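Local coordinates for short-chain dehydrogenase/reductase SDR (Vibrio parahaemolyticus, PDB 3GUY), which probably catalyses NAD(P)(H)-dependent oxidation or reduction, as a member of the short-chain dehydrogenase/reductase family with a Rossmann-type fold, at residues S192-A196 / E197-L201; V110-E113 / L114-Y118; F85-L88 / Q89-D92; S130-Q134 / Q135-Q139; T98-N102 / N103-A107. The protein carries 2 engineered substitutions. All coordinates share one frame; numbering follows the deposited sequence.

In the fold
Along the chain the order is contact 3, contact 5, contact 2, contact 4, contact 1. All belong to one Rossmann-type fold, a seven-stranded parallel sheet flanked by helices. Contact 3 lies in the loop before helix 93-118. Contacts 5 and 2 follow on that helix, their centres about 17 Å apart. Contact 4 fills the loop between strand 124-128 and helix 141-160 and touches contact 3 through Gly86 and Gln139. Contact 1 opens helix 196-207, across the chain's centre from contacts 2 and 5. Contacts 2 to 5 all meet the third subunit, and contact 1 meets the second. Contacts 4 and 5 hold residues that are probably catalytic, and both also touch the third subunit.

Contact 1 (S192-A196 / E197-L201); sequences SFMSA and EDAAL
The carboxylate of Asp198 turns one face to Ser195. Ser195 OG stands above that face, 3.2 Å from Asp198 CG. Water 1 sits at the oxygen Asp198 OD2, donating to it over 2.8 Å, and accepts from Ser195 N. The other flat group, the ring of Phe193, has Ser192 CB over the centre of one face. Ser195 OG lies between its own backbone N and carbonyl carbon (chi1 80°). From there it accepts from Asp198 N at 2.8 Å. The next bond runs from Ala199 N to Ser195 O, 2.9 Å long and nearly straight at 177°. Ala200 N then binds Ala196 O, also at 2.9 Å. Met194 reaches to the helix with CG opposite its backbone N (chi1 180°). Met194 SD packs on Ala199 CB at 3.9 Å. Met176 touches both side chains, and Val220 of strand 214-222 also packs on Met194. Asn212 of the second subunit donates to Phe193 O, and Gly211 of that subunit packs on Asp198. Serine at the N-cap with its hydroxyl on the third amide after it marks a capped helix start. Here it begins helix 196-207, which precedes the last strand of the Rossmann-type sheet.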
loop_
_atom_site.group_PDB
_atom_site.type_symbol
_atom_site.label_atom_id
_atom_site.label_comp_id
_atom_site.label_asym_id
_atom_site.label_seq_id
_atom_site.Cartn_x
_atom_site.Cartn_y
_atom_site.Cartn_z
ATOM N N SER D 192 -25.430 6.191 -13.543
ATOM C CA SER D 192 -24.561 6.763 -12.512
ATOM C C SER D 192 -23.684 5.713 -11.765
ATOM O O SER D 192 -22.651 6.068 -11.185
ATOM C CB SER D 192 -25.425 7.501 -11.471
ATOM O OG SER D 192 -26.126 8.592 -12.048
ATOM N N PHE D 193 -24.122 4.446 -11.767
ATOM C CA PHE D 193 -23.543 3.399 -10.925
ATOM C C PHE D 193 -23.377 2.076 -11.648
ATOM O O PHE D 193 -24.019 1.810 -12.644
ATOM C CB PHE D 193 -24.443 3.133 -9.709
ATOM C CG PHE D 193 -24.836 4.369 -8.967
ATOM C CD1 PHE D 193 -26.176 4.772 -8.911
ATOM C CD2 PHE D 193 -23.865 5.157 -8.354
ATOM C CE1 PHE D 193 -26.543 5.937 -8.237
ATOM C CE2 PHE D 193 -24.219 6.322 -7.679
ATOM C CZ PHE D 193 -25.562 6.714 -7.618
ATOM N N MET D 194 -22.502 1.244 -11.099
ATOM C CA MET D 194 -22.466 -0.158 -11.422
ATOM C C MET D 194 -23.636 -0.755 -10.654
ATOM O O MET D 194 -23.688 -0.646 -9.428
ATOM C CB MET D 194 -21.135 -0.778 -10.961
ATOM C CG MET D 194 -20.977 -2.254 -11.245
ATOM S SD MET D 194 -19.336 -2.902 -10.907
ATOM C CE MET D 194 -18.957 -2.239 -9.276
ATOM N N SER D 195 -24.563 -1.391 -11.375
ATOM C CA SER D 195 -25.708 -2.044 -10.733
ATOM C C SER D 195 -25.233 -3.237 -9.920
ATOM O O SER D 195 -24.272 -3.927 -10.327
ATOM C CB SER D 195 -26.710 -2.549 -11.787
ATOM O OG SER D 195 -26.268 -3.781 -12.349
ATOM N N ALA D 196 -25.939 -3.513 -8.816
ATOM C CA ALA D 196 -25.709 -4.719 -8.045
ATOM C C ALA D 196 -25.804 -6.001 -8.880
ATOM O O ALA D 196 -25.029 -6.955 -8.662
ATOM C CB ALA D 196 -26.652 -4.783 -6.864
ATOM N N GLU D 197 -26.765 -6.020 -9.810
ATOM C CA GLU D 197 -26.947 -7.135 -10.754
ATOM C C GLU D 197 -25.657 -7.380 -11.528
ATOM O O GLU D 197 -25.189 -8.495 -11.592
ATOM C CB GLU D 197 -28.099 -6.816 -11.726
ATOM C CG GLU D 197 -28.509 -7.929 -12.689
ATOM C CD GLU D 197 -29.788 -7.577 -13.495
ATOM O OE1 GLU D 197 -29.703 -7.370 -14.717
ATOM O OE2 GLU D 197 -30.884 -7.496 -12.904
ATOM N N ASP D 198 -25.076 -6.330 -12.101
ATOM C CA ASP D 198 -23.887 -6.509 -12.979
ATOM C C ASP D 198 -22.634 -6.802 -12.156
ATOM O O ASP D 198 -21.855 -7.698 -12.514
ATOM C CB ASP D 198 -23.670 -5.312 -13.905
ATOM C CG ASP D 198 -24.822 -5.133 -14.908
ATOM O OD1 ASP D 198 -25.514 -6.136 -15.203
ATOM O OD2 ASP D 198 -25.017 -3.997 -15.384
ATOM N N ALA D 199 -22.463 -6.098 -11.035
ATOM C CA ALA D 199 -21.351 -6.425 -10.084
ATOM C C ALA D 199 -21.393 -7.869 -9.671
ATOM O O ALA D 199 -20.366 -8.588 -9.680
ATOM C CB ALA D 199 -21.412 -5.525 -8.823
ATOM N N ALA D 200 -22.607 -8.336 -9.334
ATOM C CA ALA D 200 -22.770 -9.704 -8.837
ATOM C C ALA D 200 -22.424 -10.687 -9.955
ATOM O O ALA D 200 -21.815 -11.704 -9.685
ATOM C CB ALA D 200 -24.185 -9.947 -8.311
ATOM N N LEU D 201 -22.784 -10.350 -11.202
ATOM C CA LEU D 201 -22.474 -11.232 -12.368
ATOM C C LEU D 201 -20.959 -11.408 -12.533
ATOM O O LEU D 201 -20.466 -12.502 -12.646
ATOM C CB LEU D 201 -23.100 -10.694 -13.678
ATOM C CG LEU D 201 -24.449 -11.314 -14.122
ATOM C CD1 LEU D 201 -25.077 -10.584 -15.366
ATOM C CD2 LEU D 201 -24.282 -12.818 -14.401
HETATM O O HOH W 1 -24.659 -1.586 -14.106
#

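Contact 2 (V110-E113 / L114-Y118); sequences VLRE and LVKRY
Glu113 OE2 is gripped by two nitrogens of Arg117. The main bond comes from Arg117 NE, 2.7 Å away, and completes a salt bridge. Arg117 NH2 adds a weak bond to Glu113 OE2 at 3.3 Å. The NE bond uses the anti lone pair of OE2. Glu113 bends at chi2 (69°), which turns its carboxylate forward along the helix to the edge of the Arg117 guanidinium. The two planes are 48° apart. Arg117 NH2 also forms a salt bridge with Glu67, and Phe66 of helix 59-67 packs on both side chains of the pair. Val110 CG1 lies beside Leu114 CD1 at 3.7 Å, both pointing the same way. Leu111 CD1 meets Val115 CG2 at 4.1 Å, facing Val157 of helix 141-160. Arg112 and Lys116 run side by side, with Arg112 NH2 3.7 Å from Lys116 NZ. Two carbonyls of the third subunit lie at this pair: Lys116 NZ bonds Gln89 O, and Arg112 NE bonds Gln91 O weakly. Leu111 and Val115 also touch the third subunit, where Arg112 and Lys116 place their charges. The doubly held arginine would partly offset the buried charge of Glu113, and the carbonyls probably ease the closeness of the two cations.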
loop_
_atom_site.group_PDB
_atom_site.type_symbol
_atom_site.label_atom_id
_atom_site.label_comp_id
_atom_site.label_asym_id
_atom_site.label_seq_id
_atom_site.Cartn_x
_atom_site.Cartn_y
_atom_site.Cartn_z
ATOM N N VAL D 110 -18.305 -12.192 12.246
ATOM C CA VAL D 110 -18.455 -13.252 11.218
ATOM C C VAL D 110 -17.188 -13.998 10.916
ATOM O O VAL D 110 -17.184 -15.226 10.982
ATOM C CB VAL D 110 -19.034 -12.759 9.930
ATOM C CG1 VAL D 110 -18.894 -13.855 8.835
ATOM C CG2 VAL D 110 -20.464 -12.389 10.130
ATOM N N LEU D 111 -16.099 -13.306 10.584
ATOM C CA LEU D 111 -14.835 -14.005 10.334
ATOM C C LEU D 111 -14.289 -14.805 11.530
ATOM O O LEU D 111 -13.704 -15.901 11.363
ATOM C CB LEU D 111 -13.731 -13.037 9.820
ATOM C CG LEU D 111 -12.435 -13.705 9.376
ATOM C CD1 LEU D 111 -12.774 -14.744 8.224
ATOM C CD2 LEU D 111 -11.349 -12.651 8.926
ATOM N N ARG D 112 -14.412 -14.265 12.728
ATOM C CA ARG D 112 -13.939 -14.991 13.891
ATOM C C ARG D 112 -14.743 -16.300 14.085
ATOM O O ARG D 112 -14.177 -17.338 14.432
ATOM C CB ARG D 112 -14.063 -14.132 15.140
ATOM C CG ARG D 112 -13.764 -14.843 16.422
ATOM C CD ARG D 112 -13.813 -13.883 17.592
ATOM N NE ARG D 112 -13.648 -14.645 18.831
ATOM C CZ ARG D 112 -14.634 -15.268 19.471
ATOM N NH1 ARG D 112 -15.902 -15.158 19.070
ATOM N NH2 ARG D 112 -14.351 -15.946 20.572
ATOM N N GLU D 113 -16.054 -16.212 13.907
ATOM C CA GLU D 113 -16.906 -17.382 14.078
ATOM C C GLU D 113 -16.610 -18.431 12.997
ATOM O O GLU D 113 -16.530 -19.659 13.295
ATOM C CB GLU D 113 -18.355 -16.968 14.069
ATOM C CG GLU D 113 -19.297 -18.067 14.566
ATOM C CD GLU D 113 -19.150 -18.348 16.060
ATOM O OE1 GLU D 113 -18.709 -17.442 16.815
ATOM O OE2 GLU D 113 -19.507 -19.470 16.484
ATOM N N LEU D 114 -16.380 -17.962 11.761
ATOM C CA LEU D 114 -15.923 -18.848 10.686
ATOM C C LEU D 114 -14.610 -19.559 10.978
ATOM O O LEU D 114 -14.502 -20.784 10.730
ATOM C CB LEU D 114 -15.885 -18.117 9.329
ATOM C CG LEU D 114 -17.255 -17.639 8.857
ATOM C CD1 LEU D 114 -17.068 -16.801 7.562
ATOM C CD2 LEU D 114 -18.245 -18.835 8.652
ATOM N N VAL D 115 -13.619 -18.848 11.540
ATOM C CA VAL D 115 -12.316 -19.459 11.798
ATOM C C VAL D 115 -12.376 -20.424 12.967
ATOM O O VAL D 115 -11.724 -21.460 12.958
ATOM C CB VAL D 115 -11.205 -18.406 12.034
ATOM C CG1 VAL D 115 -9.905 -19.054 12.372
ATOM C CG2 VAL D 115 -11.017 -17.519 10.750
ATOM N N LYS D 116 -13.148 -20.056 13.971
ATOM C CA LYS D 116 -13.412 -20.897 15.151
ATOM C C LYS D 116 -13.976 -22.252 14.702
ATOM O O LYS D 116 -13.443 -23.278 15.072
ATOM C CB LYS D 116 -14.411 -20.194 16.094
ATOM C CG LYS D 116 -14.423 -20.747 17.508
ATOM C CD LYS D 116 -15.226 -19.847 18.481
ATOM C CE LYS D 116 -14.998 -20.245 19.941
ATOM N NZ LYS D 116 -13.768 -19.548 20.466
ATOM N N ARG D 117 -14.996 -22.228 13.861
ATOM C CA ARG D 117 -15.776 -23.438 13.542
ATOM C C ARG D 117 -15.223 -24.211 12.342
ATOM O O ARG D 117 -15.266 -25.458 12.334
ATOM C CB ARG D 117 -17.231 -23.078 13.267
ATOM C CG ARG D 117 -18.022 -22.643 14.474
ATOM C CD ARG D 117 -19.397 -22.158 14.016
ATOM N NE ARG D 117 -20.217 -21.718 15.135
ATOM C CZ ARG D 117 -21.098 -22.458 15.815
ATOM N NH1 ARG D 117 -21.329 -23.720 15.485
ATOM N NH2 ARG D 117 -21.778 -21.908 16.820
ATOM N N TYR D 118 -14.687 -23.509 11.347
ATOM C CA TYR D 118 -14.456 -24.123 10.033
ATOM C C TYR D 118 -13.070 -23.937 9.466
ATOM O O TYR D 118 -12.879 -24.114 8.271
ATOM C CB TYR D 118 -15.451 -23.572 9.009
ATOM C CG TYR D 118 -16.877 -23.547 9.465
ATOM C CD1 TYR D 118 -17.474 -24.672 10.067
ATOM C CD2 TYR D 118 -17.654 -22.405 9.272
ATOM C CE1 TYR D 118 -18.804 -24.631 10.475
ATOM C CE2 TYR D 118 -18.948 -22.347 9.683
ATOM C CZ TYR D 118 -19.535 -23.458 10.280
ATOM O OH TYR D 118 -20.839 -23.347 10.665
#

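Contact 3 (F85-L88 / Q89-D92); sequences FGLL and QEQD
Two torsions carry the Gln91 amide to Gly86. CG stands opposite the carbonyl carbon (chi1 -69°), and the chain then runs extended (chi2 -166°). Gln91 NE2 donates to Gly86 O at 2.8 Å. Neither group is flat to the bond: the donor is tilted from the carbonyl plane, and the acceptor is tilted from the amide plane. The other end of the amide, Gln91 OE1, bonds Thr142 OG1 of helix 141-160. Gln89 takes the opposite course. Its CG is tucked between backbone N and carbonyl carbon (chi1 73°), and the bent chain brings NE2 to 3.6 Å from Leu87 CB. Glu90 lies alongside Leu87 as well, with Glu90 CG 3.4 Å from Leu87 CB, a tight fit. Two backbone bonds close the 3-10 turn, Glu90 N to Leu87 O at 2.8 Å and Gln91 N to Leu88 O at 3.0 Å. Water 2 donates to Phe85 O at 2.8 Å. Leu88 packs on Val157 of the third subunit, and Leu88 N bonds Glu160 there. Phe85 meets the Tyr143 ring edge to face. Gln91 uses both ends of its amide, so it ties the loop before helix 93-118 to helix 141-160 and fixes its own rotation.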
loop_
_atom_site.group_PDB
_atom_site.type_symbol
_atom_site.label_atom_id
_atom_site.label_comp_id
_atom_site.label_asym_id
_atom_site.label_seq_id
_atom_site.Cartn_x
_atom_site.Cartn_y
_atom_site.Cartn_z
ATOM N N PHE D 85 -20.879 9.427 5.294
ATOM C CA PHE D 85 -19.880 10.294 4.673
ATOM C C PHE D 85 -19.976 11.749 5.127
ATOM O O PHE D 85 -20.909 12.113 5.831
ATOM C CB PHE D 85 -20.088 10.211 3.187
ATOM C CG PHE D 85 -20.044 8.810 2.655
ATOM C CD1 PHE D 85 -18.831 8.176 2.498
ATOM C CD2 PHE D 85 -21.219 8.133 2.332
ATOM C CE1 PHE D 85 -18.783 6.865 2.005
ATOM C CE2 PHE D 85 -21.186 6.838 1.853
ATOM C CZ PHE D 85 -19.965 6.201 1.694
ATOM N N GLY D 86 -19.012 12.556 4.682
ATOM C CA GLY D 86 -18.935 13.987 4.977
ATOM C C GLY D 86 -17.573 14.354 5.571
ATOM O O GLY D 86 -16.817 13.500 6.033
ATOM N N LEU D 87 -17.273 15.646 5.593
ATOM C CA LEU D 87 -16.068 16.142 6.198
ATOM C C LEU D 87 -16.069 15.683 7.667
ATOM O O LEU D 87 -17.137 15.693 8.311
ATOM C CB LEU D 87 -16.053 17.666 6.116
ATOM C CG LEU D 87 -15.769 18.337 4.774
ATOM C CD1 LEU D 87 -16.022 19.859 4.888
ATOM C CD2 LEU D 87 -14.319 18.006 4.311
ATOM N N LEU D 88 -14.901 15.303 8.197
ATOM C CA LEU D 88 -14.849 14.675 9.517
ATOM C C LEU D 88 -15.534 15.553 10.613
ATOM O O LEU D 88 -16.294 15.043 11.442
ATOM C CB LEU D 88 -13.415 14.304 9.902
ATOM C CG LEU D 88 -13.203 13.599 11.250
ATOM C CD1 LEU D 88 -13.895 12.204 11.292
ATOM C CD2 LEU D 88 -11.679 13.437 11.602
ATOM N N GLN D 89 -15.281 16.855 10.599
ATOM C CA GLN D 89 -15.852 17.747 11.595
ATOM C C GLN D 89 -17.393 17.837 11.493
ATOM O O GLN D 89 -18.051 18.209 12.472
ATOM C CB GLN D 89 -15.227 19.136 11.508
ATOM C CG GLN D 89 -15.672 19.985 10.282
ATOM C CD GLN D 89 -14.766 19.830 9.052
ATOM O OE1 GLN D 89 -14.692 20.747 8.218
ATOM N NE2 GLN D 89 -14.061 18.700 8.945
ATOM N N GLU D 90 -17.955 17.510 10.332
ATOM C CA GLU D 90 -19.420 17.533 10.131
ATOM C C GLU D 90 -20.049 16.217 10.527
ATOM O O GLU D 90 -21.259 16.123 10.595
ATOM C CB GLU D 90 -19.822 17.676 8.662
ATOM C CG GLU D 90 -18.951 18.488 7.795
ATOM C CD GLU D 90 -19.222 19.951 7.923
ATOM O OE1 GLU D 90 -18.959 20.679 6.926
ATOM O OE2 GLU D 90 -19.690 20.350 9.009
ATOM N N GLN D 91 -19.246 15.172 10.719
ATOM C CA GLN D 91 -19.829 13.871 10.994
ATOM C C GLN D 91 -20.348 13.756 12.427
ATOM O O GLN D 91 -19.734 14.246 13.377
ATOM C CB GLN D 91 -18.831 12.757 10.672
ATOM C CG GLN D 91 -18.569 12.617 9.167
ATOM C CD GLN D 91 -17.850 11.293 8.813
ATOM O OE1 GLN D 91 -17.730 10.388 9.644
ATOM N NE2 GLN D 91 -17.413 11.174 7.562
ATOM N N ASP D 92 -21.468 13.081 12.567
ATOM C CA ASP D 92 -22.113 12.885 13.854
ATOM C C ASP D 92 -21.482 11.648 14.534
ATOM O O ASP D 92 -21.435 10.595 13.948
ATOM C CB ASP D 92 -23.608 12.706 13.576
ATOM C CG ASP D 92 -24.416 12.309 14.801
ATOM O OD1 ASP D 92 -23.852 12.041 15.888
ATOM O OD2 ASP D 92 -25.652 12.247 14.626
HETATM O O HOH W 2 -21.569 14.118 7.744
#

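Contact 4 (S130-Q134 / Q135-Q139); sequences STAAQ and QPKAQ
Lys137 reaches back over the 3-10 turn of 131-133 and places its ammonium group at Thr131. Lys137 NZ donates to Thr131 OG1 over 3.1 Å, a weak bond. The two side chains cross at a slant. Thr131 OG1 points there because it lies between its backbone N and carbonyl carbon (chi1 54°). The lysine chain is stretched out beyond CG, and its methylenes pass over Ala132, with Lys137 CD 4.1 Å from Ala132 CB. Lys137 NZ also comes within 3.4 Å of Ala132 N, but both are donors and no bond forms. Gln135 comes from another direction. Its chain bends at chi2 and sets NE2 3.8 Å from Thr131 CB. Gln135 N is buried and has no polar partner in the model.

The turn itself is held by Ser130. Ser130 OG accepts from Ala132 N at 2.8 Å, an ST turn, and Ala133 N bonds Ser130 O at 3.0 Å. Ser130 stands thirteen residues before Tyr143, with Lys147 four further on. This matches the Ser-Tyr-Lys pattern of short-chain dehydrogenases, so Ser130 is probably the catalytic serine.

Further out, Tyr143 packs on both Ser130 and Ala132. Thr131 pairs through its backbone with Pro173 and touches Thr219 and Asn221 of strand 214-222. Trp148 gives a weak bond to Gln135 O. Lys137 N donates to Ser156 OG of the third subunit, and Pro136 also packs on that serine.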
loop_
_atom_site.group_PDB
_atom_site.type_symbol
_atom_site.label_atom_id
_atom_site.label_comp_id
_atom_site.label_asym_id
_atom_site.label_seq_id
_atom_site.Cartn_x
_atom_site.Cartn_y
_atom_site.Cartn_z
ATOM N N SER D 130 -14.577 -2.714 -0.306
ATOM C CA SER D 130 -14.892 -1.559 -1.132
ATOM C C SER D 130 -13.546 -1.083 -1.628
ATOM O O SER D 130 -12.488 -1.429 -1.033
ATOM C CB SER D 130 -15.561 -0.454 -0.302
ATOM O OG SER D 130 -15.295 0.824 -0.862
ATOM N N THR D 131 -13.553 -0.338 -2.732
ATOM C CA THR D 131 -12.327 0.339 -3.187
ATOM C C THR D 131 -11.820 1.321 -2.130
ATOM O O THR D 131 -10.614 1.577 -2.082
ATOM C CB THR D 131 -12.486 1.006 -4.545
ATOM O OG1 THR D 131 -13.603 1.898 -4.531
ATOM C CG2 THR D 131 -12.731 -0.095 -5.612
ATOM N N ALA D 132 -12.701 1.773 -1.242
ATOM C CA ALA D 132 -12.310 2.638 -0.102
ATOM C C ALA D 132 -11.326 1.948 0.884
ATOM O O ALA D 132 -10.738 2.610 1.721
ATOM C CB ALA D 132 -13.546 3.140 0.643
ATOM N N ALA D 133 -11.192 0.620 0.808
ATOM C CA ALA D 133 -10.250 -0.159 1.612
ATOM C C ALA D 133 -8.826 -0.004 1.139
ATOM O O ALA D 133 -7.899 -0.294 1.856
ATOM C CB ALA D 133 -10.664 -1.710 1.602
ATOM N N GLN D 134 -8.642 0.481 -0.075
ATOM C CA GLN D 134 -7.337 0.497 -0.702
ATOM C C GLN D 134 -6.762 1.890 -0.974
ATOM O O GLN D 134 -5.659 1.972 -1.412
ATOM C CB GLN D 134 -7.427 -0.300 -2.021
ATOM C CG GLN D 134 -7.771 -1.770 -1.703
ATOM C CD GLN D 134 -7.579 -2.686 -2.833
ATOM O OE1 GLN D 134 -6.984 -3.734 -2.667
ATOM N NE2 GLN D 134 -8.123 -2.330 -3.998
ATOM N N GLN D 135 -7.513 2.954 -0.717
ATOM C CA GLN D 135 -7.033 4.337 -0.888
ATOM C C GLN D 135 -7.741 5.224 0.115
ATOM O O GLN D 135 -8.829 4.909 0.562
ATOM C CB GLN D 135 -7.431 4.956 -2.236
ATOM C CG GLN D 135 -7.391 4.085 -3.461
ATOM C CD GLN D 135 -8.634 4.351 -4.315
ATOM O OE1 GLN D 135 -8.898 5.498 -4.698
ATOM N NE2 GLN D 135 -9.422 3.309 -4.558
ATOM N N PRO D 136 -7.170 6.400 0.382
ATOM C CA PRO D 136 -7.877 7.342 1.207
ATOM C C PRO D 136 -8.807 8.185 0.339
ATOM O O PRO D 136 -8.583 8.308 -0.857
ATOM C CB PRO D 136 -6.758 8.181 1.805
ATOM C CG PRO D 136 -5.652 8.094 0.759
ATOM C CD PRO D 136 -5.762 6.782 0.137
ATOM N N LYS D 137 -9.860 8.712 0.927
ATOM C CA LYS D 137 -10.795 9.578 0.203
ATOM C C LYS D 137 -11.289 10.726 1.082
ATOM O O LYS D 137 -11.781 10.508 2.206
ATOM C CB LYS D 137 -11.961 8.732 -0.294
ATOM C CG LYS D 137 -11.559 7.726 -1.405
ATOM C CD LYS D 137 -12.425 6.471 -1.457
ATOM C CE LYS D 137 -12.314 5.741 -2.855
ATOM N NZ LYS D 137 -13.327 4.640 -3.011
ATOM N N ALA D 138 -11.170 11.949 0.567
ATOM C CA ALA D 138 -11.813 13.108 1.170
ATOM C C ALA D 138 -13.312 12.903 1.374
ATOM O O ALA D 138 -14.034 12.430 0.492
ATOM C CB ALA D 138 -11.582 14.391 0.302
ATOM N N GLN D 139 -13.757 13.275 2.552
ATOM C CA GLN D 139 -15.151 13.124 2.986
ATOM C C GLN D 139 -15.584 11.682 3.247
ATOM O O GLN D 139 -16.726 11.401 3.408
ATOM C CB GLN D 139 -16.100 13.858 2.070
ATOM C CG GLN D 139 -15.675 15.261 1.878
ATOM C CD GLN D 139 -16.825 16.159 1.385
ATOM O OE1 GLN D 139 -17.940 15.707 1.182
ATOM N NE2 GLN D 139 -16.530 17.408 1.193
#

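Contact 5 (T98-N102 / N103-A107); sequences TLIEN and NLSSA
Asn103 and Leu99 meet at a slant on one side of helix 93-118, one turn apart. The Asn103 amide points back along the helix, and ND2 donates to Leu99 O at 2.8 Å. The bond is fairly straight (164°). It lies in the carbonyl plane, on a lone pair, and close to the amide plane too. Asn103 N also binds Leu99 O, at 3.1 Å, so the carbonyl is gripped twice by one residue. Leu99 CD1 lies 3.3 Å from Asn103 ND2. Asn103 ND2 further bonds Ser82 O, and Asn103 OD1 accepts from Lys147 NZ. These bonds hold the amide's rotation. Asn103 sits where short-chain dehydrogenases carry the asparagine of their catalytic tetrad, so a similar role is probable.

The helix widens into a pi-type turn here, from 100 to 105. Ile100 O takes both Leu104 N at 2.9 Å and Ser105 N at 3.0 Å. Ser106 N reaches only weakly to Glu101 O. Asn102 O instead receives the Ser106 hydroxyl, with OG at 2.7 Å and above the carbonyl plane. Ser106 OG can do this because it stands between its backbone N and carbonyl carbon (chi1 76°). The axes of 98-102 and 103-107 are turned 24° from each other.

Around this turn, Asn102 ND2 bonds Ser82 OG. Val146 and Ala149 of helix 141-160 touch Asn103 and Leu104. His78 of strand 75-78 touches Ser106, while Ile100 and Leu104 meet the same residues of the third subunit.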
loop_
_atom_site.group_PDB
_atom_site.type_symbol
_atom_site.label_atom_id
_atom_site.label_comp_id
_atom_site.label_asym_id
_atom_site.label_seq_id
_atom_site.Cartn_x
_atom_site.Cartn_y
_atom_site.Cartn_z
ATOM N N THR D 98 -22.267 3.704 14.536
ATOM C CA THR D 98 -23.048 2.776 13.697
ATOM C C THR D 98 -22.244 2.218 12.530
ATOM O O THR D 98 -22.358 1.021 12.167
ATOM C CB THR D 98 -24.279 3.477 13.125
ATOM O OG1 THR D 98 -25.064 3.946 14.214
ATOM C CG2 THR D 98 -25.093 2.541 12.237
ATOM N N LEU D 99 -21.438 3.092 11.924
ATOM C CA LEU D 99 -20.568 2.675 10.825
ATOM C C LEU D 99 -19.579 1.585 11.278
ATOM O O LEU D 99 -19.342 0.603 10.552
ATOM C CB LEU D 99 -19.802 3.877 10.275
ATOM C CG LEU D 99 -19.174 3.811 8.898
ATOM C CD1 LEU D 99 -20.231 3.482 7.835
ATOM C CD2 LEU D 99 -18.448 5.178 8.660
ATOM N N ILE D 100 -18.993 1.783 12.464
ATOM C CA ILE D 100 -18.046 0.846 13.044
ATOM C C ILE D 100 -18.719 -0.497 13.302
ATOM O O ILE D 100 -18.207 -1.559 12.931
ATOM C CB ILE D 100 -17.408 1.385 14.378
ATOM C CG1 ILE D 100 -16.454 2.568 14.099
ATOM C CG2 ILE D 100 -16.592 0.272 15.037
ATOM C CD1 ILE D 100 -16.009 3.351 15.304
ATOM N N GLU D 101 -19.899 -0.443 13.918
ATOM C CA GLU D 101 -20.675 -1.658 14.198
ATOM C C GLU D 101 -21.054 -2.427 12.939
ATOM O O GLU D 101 -20.803 -3.637 12.851
ATOM C CB GLU D 101 -21.938 -1.302 14.981
ATOM C CG GLU D 101 -21.652 -0.796 16.390
ATOM C CD GLU D 101 -22.857 -0.075 17.033
ATOM O OE1 GLU D 101 -23.926 0.113 16.376
ATOM O OE2 GLU D 101 -22.732 0.323 18.214
ATOM N N ASN D 102 -21.635 -1.737 11.966
ATOM C CA ASN D 102 -22.137 -2.386 10.743
ATOM C C ASN D 102 -21.044 -2.919 9.808
ATOM O O ASN D 102 -21.318 -3.825 8.996
ATOM C CB ASN D 102 -22.982 -1.452 9.900
ATOM C CG ASN D 102 -24.269 -0.993 10.562
ATOM O OD1 ASN D 102 -24.681 -1.502 11.608
ATOM N ND2 ASN D 102 -24.889 0.055 9.961
ATOM N N ASN D 103 -19.835 -2.328 9.841
ATOM C CA ASN D 103 -18.747 -2.726 8.929
ATOM C C ASN D 103 -17.644 -3.524 9.617
ATOM O O ASN D 103 -17.308 -4.650 9.213
ATOM C CB ASN D 103 -18.141 -1.506 8.240
ATOM C CG ASN D 103 -19.129 -0.815 7.307
ATOM O OD1 ASN D 103 -19.297 -1.225 6.149
ATOM N ND2 ASN D 103 -19.774 0.249 7.794
ATOM N N LEU D 104 -17.093 -2.967 10.685
ATOM C CA LEU D 104 -15.941 -3.583 11.326
ATOM C C LEU D 104 -16.365 -4.670 12.318
ATOM O O LEU D 104 -15.827 -5.767 12.303
ATOM C CB LEU D 104 -15.057 -2.513 12.020
ATOM C CG LEU D 104 -13.785 -3.030 12.737
ATOM C CD1 LEU D 104 -12.958 -3.950 11.823
ATOM C CD2 LEU D 104 -12.935 -1.795 13.320
ATOM N N SER D 105 -17.295 -4.356 13.205
ATOM C CA SER D 105 -17.701 -5.328 14.212
ATOM C C SER D 105 -18.308 -6.547 13.499
ATOM O O SER D 105 -17.998 -7.701 13.829
ATOM C CB SER D 105 -18.712 -4.713 15.184
ATOM O OG SER D 105 -18.077 -3.703 15.941
ATOM N N SER D 106 -19.143 -6.271 12.504
ATOM C CA SER D 106 -19.871 -7.325 11.798
ATOM C C SER D 106 -18.878 -8.242 11.124
ATOM O O SER D 106 -18.990 -9.457 11.237
ATOM C CB SER D 106 -20.862 -6.745 10.799
ATOM O OG SER D 106 -20.239 -6.242 9.608
ATOM N N ALA D 107 -17.870 -7.643 10.468
ATOM C CA ALA D 107 -16.809 -8.371 9.825
ATOM C C ALA D 107 -15.980 -9.204 10.802
ATOM O O ALA D 107 -15.702 -10.346 10.508
ATOM C CB ALA D 107 -15.888 -7.441 8.994
#